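Local coordinates for pullulanase (Bacillus acidopullulyticus, PDB 2WAN), which hydrolyses the alpha-1,6-glucosidic linkages of pullulan and probably those of branched starch, at residues Ala117-Val125 and Thr277-Leu288; Phe329-Ser337 and Lys567-Arg575. All blocks are in the same frame, centred on the assembly; numbering follows the deposited sequence.

Contact 1: Ala117-Val125 and Thr277-Leu288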
loop_
_atom_site.group_PDB
_atom_site.type_symbol
_atom_site.label_atom_id
_atom_site.label_comp_id
_atom_site.label_asym_id
_atom_site.label_seq_id
_atom_site.Cartn_x
_atom_site.Cartn_y
_atom_site.Cartn_z
ATOM N N ALA A 117 17.182 20.519 -12.983
ATOM C CA ALA A 117 17.054 19.969 -14.333
ATOM C C ALA A 117 17.135 18.445 -14.349
ATOM O O ALA A 117 18.023 17.853 -13.716
ATOM C CB ALA A 117 18.107 20.560 -15.275
ATOM N N TYR A 118 16.208 17.833 -15.084
ATOM C CA TYR A 118 16.122 16.380 -15.198
ATOM C C TYR A 118 16.205 15.950 -16.648
ATOM O O TYR A 118 15.586 16.559 -17.518
ATOM C CB TYR A 118 14.785 15.868 -14.630
ATOM C CG TYR A 118 14.652 15.856 -13.128
ATOM C CD1 TYR A 118 15.692 15.381 -12.306
ATOM C CD2 TYR A 118 13.462 16.266 -12.519
ATOM C CE1 TYR A 118 15.561 15.341 -10.933
ATOM C CE2 TYR A 118 13.312 16.220 -11.146
ATOM C CZ TYR A 118 14.369 15.752 -10.348
ATOM O OH TYR A 118 14.247 15.704 -8.979
ATOM N N LEU A 119 16.948 14.880 -16.902
ATOM C CA LEU A 119 16.940 14.233 -18.194
ATOM C C LEU A 119 15.844 13.169 -18.134
ATOM O O LEU A 119 16.032 12.092 -17.538
ATOM C CB LEU A 119 18.326 13.633 -18.499
ATOM C CG LEU A 119 18.592 13.045 -19.890
ATOM C CD1 LEU A 119 18.467 14.124 -21.003
ATOM C CD2 LEU A 119 19.973 12.376 -19.932
ATOM N N ASP A 120 14.689 13.483 -18.721
ATOM C CA ASP A 120 13.496 12.629 -18.593
ATOM C C ASP A 120 13.210 11.759 -19.799
ATOM O O ASP A 120 12.284 10.953 -19.776
ATOM C CB ASP A 120 12.251 13.456 -18.224
ATOM C CG ASP A 120 12.185 13.789 -16.742
ATOM O OD1 ASP A 120 12.741 13.029 -15.903
ATOM O OD2 ASP A 120 11.565 14.817 -16.399
ATOM N N ASP A 121 13.991 11.933 -20.867
ATOM C CA ASP A 121 13.954 11.038 -22.022
ATOM C C ASP A 121 15.346 11.116 -22.654
ATOM O O ASP A 121 16.176 11.902 -22.214
ATOM C CB ASP A 121 12.858 11.454 -23.021
ATOM C CG ASP A 121 12.356 10.299 -23.879
ATOM O OD1 ASP A 121 11.178 10.348 -24.296
ATOM O OD2 ASP A 121 13.111 9.332 -24.142
ATOM N N GLU A 122 15.604 10.298 -23.661
ATOM C CA GLU A 122 16.923 10.289 -24.294
ATOM C C GLU A 122 17.363 11.683 -24.773
ATOM O O GLU A 122 18.522 12.055 -24.611
ATOM C CB GLU A 122 17.002 9.252 -25.416
ATOM C CG GLU A 122 16.081 9.487 -26.589
ATOM C CD GLU A 122 16.620 8.881 -27.874
ATOM O OE1 GLU A 122 17.858 8.774 -28.019
ATOM O OE2 GLU A 122 15.801 8.512 -28.740
ATOM N N LYS A 123 16.418 12.463 -25.302
ATOM C CA LYS A 123 16.719 13.808 -25.807
ATOM C C LYS A 123 15.812 14.898 -25.217
ATOM O O LYS A 123 15.540 15.907 -25.877
ATOM C CB LYS A 123 16.622 13.822 -27.341
ATOM C CG LYS A 123 17.598 12.893 -28.062
ATOM C CD LYS A 123 17.245 12.794 -29.546
ATOM C CE LYS A 123 18.227 11.927 -30.303
ATOM N NZ LYS A 123 17.623 11.386 -31.550
ATOM N N THR A 124 15.347 14.702 -23.979
ATOM C CA THR A 124 14.428 15.648 -23.336
ATOM C C THR A 124 14.893 16.039 -21.941
ATOM O O THR A 124 15.142 15.172 -21.087
ATOM C CB THR A 124 12.989 15.089 -23.259
ATOM O OG1 THR A 124 12.544 14.713 -24.566
ATOM C CG2 THR A 124 12.025 16.114 -22.664
ATOM N N VAL A 125 15.006 17.345 -21.719
ATOM C CA VAL A 125 15.359 17.905 -20.420
ATOM C C VAL A 125 14.194 18.733 -19.881
ATOM O O VAL A 125 13.597 19.534 -20.618
ATOM C CB VAL A 125 16.641 18.780 -20.484
ATOM C CG1 VAL A 125 16.892 19.503 -19.167
ATOM C CG2 VAL A 125 17.850 17.932 -20.870
ATOM N N THR A 277 14.194 19.968 -26.040
ATOM C CA THR A 277 14.542 18.863 -26.926
ATOM C C THR A 277 15.988 19.046 -27.358
ATOM O O THR A 277 16.400 20.155 -27.713
ATOM C CB THR A 277 13.606 18.773 -28.147
ATOM O OG1 THR A 277 12.260 18.613 -27.694
ATOM C CG2 THR A 277 13.966 17.582 -29.039
ATOM N N LEU A 278 16.755 17.958 -27.300
ATOM C CA LEU A 278 18.179 17.981 -27.644
ATOM C C LEU A 278 18.438 17.337 -29.003
ATOM O O LEU A 278 17.675 16.469 -29.441
ATOM C CB LEU A 278 19.003 17.288 -26.552
ATOM C CG LEU A 278 18.867 17.804 -25.115
ATOM C CD1 LEU A 278 19.835 17.045 -24.206
ATOM C CD2 LEU A 278 19.083 19.318 -24.983
ATOM N N ALA A 279 19.508 17.776 -29.672
ATOM C CA ALA A 279 19.874 17.234 -30.990
ATOM C C ALA A 279 20.390 15.800 -30.904
ATOM O O ALA A 279 20.139 14.992 -31.797
ATOM C CB ALA A 279 20.901 18.136 -31.689
ATOM N N SER A 280 21.093 15.492 -29.813
ATOM C CA SER A 280 21.608 14.144 -29.575
ATOM C C SER A 280 21.350 13.716 -28.130
ATOM O O SER A 280 21.166 14.564 -27.246
ATOM C CB SER A 280 23.110 14.079 -29.879
ATOM O OG SER A 280 23.830 14.957 -29.028
ATOM N N ALA A 281 21.355 12.404 -27.910
ATOM C CA ALA A 281 21.148 11.808 -26.582
ATOM C C ALA A 281 22.422 11.829 -25.728
ATOM O O ALA A 281 23.415 11.187 -26.088
ATOM C CB ALA A 281 20.637 10.388 -26.734
ATOM N N PRO A 282 22.414 12.576 -24.605
ATOM C CA PRO A 282 23.618 12.633 -23.768
ATOM C C PRO A 282 23.931 11.300 -23.083
ATOM O O PRO A 282 23.053 10.443 -22.962
ATOM C CB PRO A 282 23.284 13.692 -22.712
ATOM C CG PRO A 282 22.067 14.402 -23.198
ATOM C CD PRO A 282 21.340 13.448 -24.095
ATOM N N ASP A 283 25.185 11.138 -22.667
ATOM C CA ASP A 283 25.640 9.978 -21.903
ATOM C C ASP A 283 25.232 10.174 -20.440
ATOM O O ASP A 283 25.678 11.122 -19.782
ATOM C CB ASP A 283 27.169 9.854 -22.051
ATOM C CG ASP A 283 27.743 8.598 -21.398
ATOM O OD1 ASP A 283 27.241 8.162 -20.334
ATOM O OD2 ASP A 283 28.727 8.054 -21.958
ATOM N N VAL A 284 24.374 9.282 -19.935
ATOM C CA VAL A 284 23.827 9.412 -18.573
ATOM C C VAL A 284 24.863 9.258 -17.450
ATOM O O VAL A 284 24.561 9.545 -16.284
ATOM C CB VAL A 284 22.619 8.459 -18.315
ATOM C CG1 VAL A 284 21.456 8.804 -19.245
ATOM C CG2 VAL A 284 23.008 6.999 -18.476
ATOM N N THR A 285 26.080 8.821 -17.802
ATOM C CA THR A 285 27.183 8.733 -16.831
ATOM C C THR A 285 28.033 10.017 -16.762
ATOM O O THR A 285 28.916 10.150 -15.906
ATOM C CB THR A 285 28.125 7.507 -17.096
ATOM O OG1 THR A 285 28.896 7.722 -18.293
ATOM C CG2 THR A 285 27.338 6.188 -17.213
ATOM N N HIS A 286 27.752 10.968 -17.650
ATOM C CA HIS A 286 28.584 12.161 -17.788
ATOM C C HIS A 286 28.087 13.339 -16.954
ATOM O O HIS A 286 26.976 13.314 -16.405
ATOM C CB HIS A 286 28.692 12.555 -19.270
ATOM C CG HIS A 286 29.632 11.699 -20.066
ATOM N ND1 HIS A 286 30.204 10.544 -19.569
ATOM C CD2 HIS A 286 30.082 11.821 -21.338
ATOM C CE1 HIS A 286 30.974 10.001 -20.496
ATOM N NE2 HIS A 286 30.916 10.755 -21.580
ATOM N N ASN A 287 28.926 14.369 -16.852
ATOM C CA ASN A 287 28.564 15.598 -16.164
ATOM C C ASN A 287 27.866 16.541 -17.137
ATOM O O ASN A 287 28.514 17.204 -17.953
ATOM C CB ASN A 287 29.809 16.261 -15.574
ATOM C CG ASN A 287 29.481 17.445 -14.679
ATOM O OD1 ASN A 287 28.323 17.694 -14.333
ATOM N ND2 ASN A 287 30.515 18.181 -14.293
ATOM N N LEU A 288 26.539 16.587 -17.060
ATOM C CA LEU A 288 25.749 17.361 -18.018
ATOM C C LEU A 288 25.209 18.613 -17.344
ATOM O O LEU A 288 24.769 18.566 -16.191
ATOM C CB LEU A 288 24.611 16.509 -18.606
ATOM C CG LEU A 288 24.905 15.056 -19.028
ATOM C CD1 LEU A 288 23.623 14.290 -19.299
ATOM C CD2 LEU A 288 25.849 14.976 -20.240
HETATM O O HOH W 1 20.167 10.151 -23.071
HETATM O O HOH W 2 11.570 16.699 -25.921
#
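Lys123 and Leu278 meet through their backbones: Leu278 N donates to Lys123 O at 2.8 Å, with an angle of 157° at the hydrogen. The same carbonyl oxygen also receives a CA-H...O contact from Thr277, so two neighbouring residues close on one acceptor. Glu122 O is used in a similar way by the loop that follows, with Ala281 CA 3.3 Å from it.

Two waters extend the polar contact. One donates to both Glu122 O and Pro282 O, joining two carbonyls that could not bond each other; proline has no N-H, so its carbonyl is what its backbone can offer. The other lies between Thr124 OG1 (2.6 Å) and Thr277 OG1 (2.7 Å). These threonines form an antiparallel non-hydrogen-bonded pair on one face of the sheet, where beta-branched residues suit the extended chain and their hydroxyls can share a water.

In the fold, residues Asp121-Thr124 make a type I turn joining strands 114-121 and 124-129, a beta hairpin whose second strand lies antiparallel to strand 273-278. The chain leaving Leu278 then passes beside the turn and on towards strand 288-292.

Farther along that path an apolar cluster forms round Leu119. It brings CD2 to within 3.9 Å of Val284 CG1, its CG being swung opposite the backbone nitrogen (chi1 -173°), and the two side chains cross at about a right angle; CD2 also meets Leu288 CD1, while CD1 reaches Pro282 CG. Ile300 of strand 295-302 packs on Leu119 and Leu288 as well. Back at the strand end, Val125 CG2 touches Leu278 CD1 at 4.0 Å. Near the surface, the extended methylenes of Lys123 run past the backbone of Leu278-Ala281, CG lying 3.8 Å from Ala281 N, an economical use of a long aliphatic chain that ends in a charge.

Contact 2: Phe329-Ser337 and Lys567-Arg575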
loop_
_atom_site.group_PDB
_atom_site.type_symbol
_atom_site.label_atom_id
_atom_site.label_comp_id
_atom_site.label_asym_id
_atom_site.label_seq_id
_atom_site.Cartn_x
_atom_site.Cartn_y
_atom_site.Cartn_z
ATOM N N PHE A 329 28.608 -10.977 -7.966
ATOM C CA PHE A 329 27.960 -9.757 -7.489
ATOM C C PHE A 329 27.420 -9.025 -8.700
ATOM O O PHE A 329 28.034 -9.042 -9.776
ATOM C CB PHE A 329 28.948 -8.860 -6.745
ATOM C CG PHE A 329 29.606 -9.527 -5.560
ATOM C CD1 PHE A 329 30.696 -10.387 -5.731
ATOM C CD2 PHE A 329 29.135 -9.285 -4.264
ATOM C CE1 PHE A 329 31.306 -10.995 -4.627
ATOM C CE2 PHE A 329 29.742 -9.879 -3.152
ATOM C CZ PHE A 329 30.835 -10.743 -3.338
ATOM N N ARG A 330 26.255 -8.402 -8.535
ATOM C CA ARG A 330 25.686 -7.568 -9.593
ATOM C C ARG A 330 24.837 -6.471 -8.989
ATOM O O ARG A 330 24.037 -6.729 -8.076
ATOM C CB ARG A 330 24.859 -8.377 -10.602
ATOM C CG ARG A 330 24.542 -7.552 -11.879
ATOM C CD ARG A 330 23.678 -8.298 -12.881
ATOM N NE ARG A 330 24.371 -9.422 -13.524
ATOM C CZ ARG A 330 25.021 -9.347 -14.686
ATOM N NH1 ARG A 330 25.095 -8.198 -15.344
ATOM N NH2 ARG A 330 25.599 -10.428 -15.190
ATOM N N VAL A 331 25.050 -5.247 -9.476
ATOM C CA VAL A 331 24.334 -4.061 -8.984
ATOM C C VAL A 331 23.936 -3.174 -10.164
ATOM O O VAL A 331 24.699 -3.041 -11.134
ATOM C CB VAL A 331 25.188 -3.255 -7.942
ATOM C CG1 VAL A 331 26.484 -2.693 -8.582
ATOM C CG2 VAL A 331 24.366 -2.135 -7.287
ATOM N N TRP A 332 22.739 -2.583 -10.090
ATOM C CA TRP A 332 22.258 -1.667 -11.122
ATOM C C TRP A 332 22.661 -0.235 -10.782
ATOM O O TRP A 332 22.220 0.319 -9.776
ATOM C CB TRP A 332 20.730 -1.782 -11.258
ATOM C CG TRP A 332 20.155 -1.034 -12.448
ATOM C CD1 TRP A 332 20.358 -1.308 -13.775
ATOM C CD2 TRP A 332 19.277 0.094 -12.396
ATOM N NE1 TRP A 332 19.656 -0.403 -14.558
ATOM C CE2 TRP A 332 18.983 0.462 -13.733
ATOM C CE3 TRP A 332 18.695 0.823 -11.345
ATOM C CZ2 TRP A 332 18.136 1.539 -14.045
ATOM C CZ3 TRP A 332 17.862 1.894 -11.655
ATOM C CH2 TRP A 332 17.592 2.241 -12.996
ATOM N N ALA A 333 23.527 0.356 -11.605
ATOM C CA ALA A 333 24.006 1.719 -11.353
ATOM C C ALA A 333 24.280 2.414 -12.692
ATOM O O ALA A 333 25.443 2.658 -13.052
ATOM C CB ALA A 333 25.254 1.706 -10.483
ATOM N N PRO A 334 23.198 2.739 -13.420
ATOM C CA PRO A 334 23.289 3.177 -14.819
ATOM C C PRO A 334 23.928 4.543 -15.021
ATOM O O PRO A 334 24.319 4.870 -16.150
ATOM C CB PRO A 334 21.827 3.191 -15.278
ATOM C CG PRO A 334 21.052 3.463 -14.042
ATOM C CD PRO A 334 21.794 2.687 -12.959
ATOM N N THR A 335 24.036 5.336 -13.961
ATOM C CA THR A 335 24.663 6.657 -14.082
ATOM C C THR A 335 26.083 6.716 -13.502
ATOM O O THR A 335 26.769 7.738 -13.610
ATOM C CB THR A 335 23.809 7.745 -13.430
ATOM O OG1 THR A 335 23.759 7.516 -12.020
ATOM C CG2 THR A 335 22.397 7.751 -14.017
ATOM N N ALA A 336 26.534 5.622 -12.891
ATOM C CA ALA A 336 27.862 5.603 -12.276
ATOM C C ALA A 336 28.976 5.639 -13.328
ATOM O O ALA A 336 28.842 5.051 -14.400
ATOM C CB ALA A 336 28.028 4.380 -11.369
ATOM N N SER A 337 30.061 6.343 -13.007
ATOM C CA SER A 337 31.277 6.305 -13.837
ATOM C C SER A 337 32.189 5.148 -13.418
ATOM O O SER A 337 32.984 4.644 -14.222
ATOM C CB SER A 337 32.033 7.635 -13.756
ATOM O OG SER A 337 32.467 7.922 -12.437
ATOM N N LYS A 567 22.482 6.527 -2.727
ATOM C CA LYS A 567 23.937 6.434 -2.929
ATOM C C LYS A 567 24.317 5.647 -4.198
ATOM O O LYS A 567 25.429 5.782 -4.708
ATOM C CB LYS A 567 24.640 5.888 -1.670
ATOM C CG LYS A 567 24.550 6.842 -0.465
ATOM C CD LYS A 567 25.333 6.355 0.768
ATOM C CE LYS A 567 24.715 5.147 1.479
ATOM N NZ LYS A 567 25.546 4.790 2.682
ATOM N N ILE A 568 23.401 4.837 -4.720
ATOM C CA ILE A 568 23.688 4.015 -5.897
ATOM C C ILE A 568 23.129 4.649 -7.177
ATOM O O ILE A 568 23.839 4.741 -8.183
ATOM C CB ILE A 568 23.199 2.547 -5.707
ATOM C CG1 ILE A 568 23.874 1.939 -4.469
ATOM C CG2 ILE A 568 23.472 1.686 -6.977
ATOM C CD1 ILE A 568 23.314 0.589 -4.045
ATOM N N VAL A 569 21.865 5.075 -7.138
ATOM C CA VAL A 569 21.218 5.719 -8.290
ATOM C C VAL A 569 20.463 6.957 -7.776
ATOM O O VAL A 569 19.266 6.864 -7.452
ATOM C CB VAL A 569 20.233 4.779 -9.043
ATOM C CG1 VAL A 569 19.890 5.351 -10.423
ATOM C CG2 VAL A 569 20.807 3.366 -9.218
ATOM N N PRO A 570 21.169 8.110 -7.677
ATOM C CA PRO A 570 20.640 9.316 -7.041
ATOM C C PRO A 570 19.211 9.669 -7.453
ATOM O O PRO A 570 18.913 9.835 -8.646
ATOM C CB PRO A 570 21.657 10.396 -7.453
ATOM C CG PRO A 570 22.957 9.638 -7.464
ATOM C CD PRO A 570 22.594 8.284 -8.047
ATOM N N GLN A 571 18.345 9.728 -6.438
ATOM C CA GLN A 571 16.909 10.082 -6.542
ATOM C C GLN A 571 15.963 9.116 -7.239
ATOM O O GLN A 571 14.757 9.182 -7.007
ATOM C CB GLN A 571 16.703 11.468 -7.169
ATOM C CG GLN A 571 17.250 12.623 -6.346
ATOM C CD GLN A 571 16.883 13.954 -6.979
ATOM O OE1 GLN A 571 16.096 14.003 -7.930
ATOM N NE2 GLN A 571 17.463 15.033 -6.471
ATOM N N TYR A 572 16.486 8.257 -8.109
ATOM C CA TYR A 572 15.665 7.495 -9.033
ATOM C C TYR A 572 14.697 6.509 -8.370
ATOM O O TYR A 572 13.661 6.187 -8.949
ATOM C CB TYR A 572 16.536 6.754 -10.060
ATOM C CG TYR A 572 15.726 6.068 -11.144
ATOM C CD1 TYR A 572 15.199 6.797 -12.211
ATOM C CD2 TYR A 572 15.498 4.689 -11.111
ATOM C CE1 TYR A 572 14.463 6.186 -13.191
ATOM C CE2 TYR A 572 14.759 4.065 -12.087
ATOM C CZ TYR A 572 14.243 4.819 -13.131
ATOM O OH TYR A 572 13.517 4.220 -14.097
ATOM N N TYR A 573 15.042 6.015 -7.181
ATOM C CA TYR A 573 14.138 5.068 -6.495
ATOM C C TYR A 573 12.954 5.767 -5.820
ATOM O O TYR A 573 12.060 5.087 -5.295
ATOM C CB TYR A 573 14.898 4.184 -5.484
ATOM C CG TYR A 573 15.752 3.101 -6.124
ATOM C CD1 TYR A 573 15.196 1.859 -6.474
ATOM C CD2 TYR A 573 17.115 3.313 -6.368
ATOM C CE1 TYR A 573 15.978 0.847 -7.062
ATOM C CE2 TYR A 573 17.904 2.320 -6.956
ATOM C CZ TYR A 573 17.327 1.088 -7.299
ATOM O OH TYR A 573 18.117 0.094 -7.860
ATOM N N TYR A 574 12.935 7.101 -5.858
ATOM C CA TYR A 574 11.928 7.912 -5.141
ATOM C C TYR A 574 11.157 8.809 -6.111
ATOM O O TYR A 574 11.642 9.093 -7.200
ATOM C CB TYR A 574 12.620 8.816 -4.128
ATOM C CG TYR A 574 13.407 8.044 -3.106
ATOM C CD1 TYR A 574 12.765 7.452 -2.019
ATOM C CD2 TYR A 574 14.783 7.858 -3.244
ATOM C CE1 TYR A 574 13.476 6.696 -1.083
ATOM C CE2 TYR A 574 15.508 7.116 -2.299
ATOM C CZ TYR A 574 14.849 6.542 -1.226
ATOM O OH TYR A 574 15.535 5.805 -0.279
ATOM N N ARG A 575 9.972 9.270 -5.703
ATOM C CA ARG A 575 9.205 10.217 -6.516
ATOM C C ARG A 575 9.647 11.653 -6.241
ATOM O O ARG A 575 9.811 12.065 -5.097
ATOM C CB ARG A 575 7.686 10.033 -6.333
ATOM C CG ARG A 575 7.193 8.634 -6.750
ATOM C CD ARG A 575 5.663 8.457 -6.638
ATOM N NE ARG A 575 5.313 7.125 -7.123
ATOM C CZ ARG A 575 4.659 6.195 -6.433
ATOM N NH1 ARG A 575 4.205 6.448 -5.210
ATOM N NH2 ARG A 575 4.435 5.007 -6.995
HETATM O O HOH W 3 20.724 -0.194 -7.580
HETATM O O HOH W 4 23.820 5.045 -11.016
#
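The junction between the CBM48 domain and the catalytic alpha-amylase domain is built here: the end of strand 326-332 and the turn after it pack against the chain that leaves helix 564-568. Trp332 lies at the centre. A chi1 of -171° carries the indole away from its own N, and its six-membered ring meets two tyrosines. Tyr572 comes to the indole edge, with CE2 3.5 Å from Trp332 CH2; the ring planes are inclined at 56°. Tyr573 also arrives at the edge, placing OH 3.6 Å from Trp332 CE3. Pro334 of the same segment lays CD over one face of the indole, so the ring is held by its own chain as well as by the partner. Met598 of helix 597-614 touches it too.

Val569, the first residue to leave helical conformation, points at the strand end. Its CG2 lies 3.4 Å from Trp332 O and 3.9 Å from Pro334 CD, a compact branched group suited to the angle between indole and proline. Beside it, Ile568 CG2 touches Val331 CG2 and Ala333 CB, each at 3.9 Å; the small alanine lets the backbones come close.

No direct hydrogen bond crosses, but two waters bridge the segments. One donates to Trp332 O and is 2.6 Å from Tyr573 OH. The other accepts from Thr335 N and donates to Ile568 O at the helix end. The Tyr572 hydroxyl turns instead to Asn307 OD1.

At this point, then, the domains meet through largely apolar and aromatic side chains, and water supplies partners to Trp332 O, Thr335 N and Ile568 O, which make no direct hydrogen bond across the contact.

Contact 2 is the buried one, a seam between two domains; contact 1 lies nearer the surface and joins parts of a single beta sheet. That difference shows in their chemistry: contact 1 has a direct interstrand backbone bond and a small aliphatic cluster, whereas contact 2 relies on aromatic and branched side chains. Both use two bridging waters. They hold different elements, yet touch one another, their centres about 17 Å apart. Tyr118 OH lies 2.7 Å from Gln571 OE1, probably a hydrogen bond, and the turn at Val284-Thr285 packs against Pro334-Ala336. Contact 1 thus touches both sides of the seam, through strand residue Tyr118 on the catalytic side and that turn on the CBM48 side.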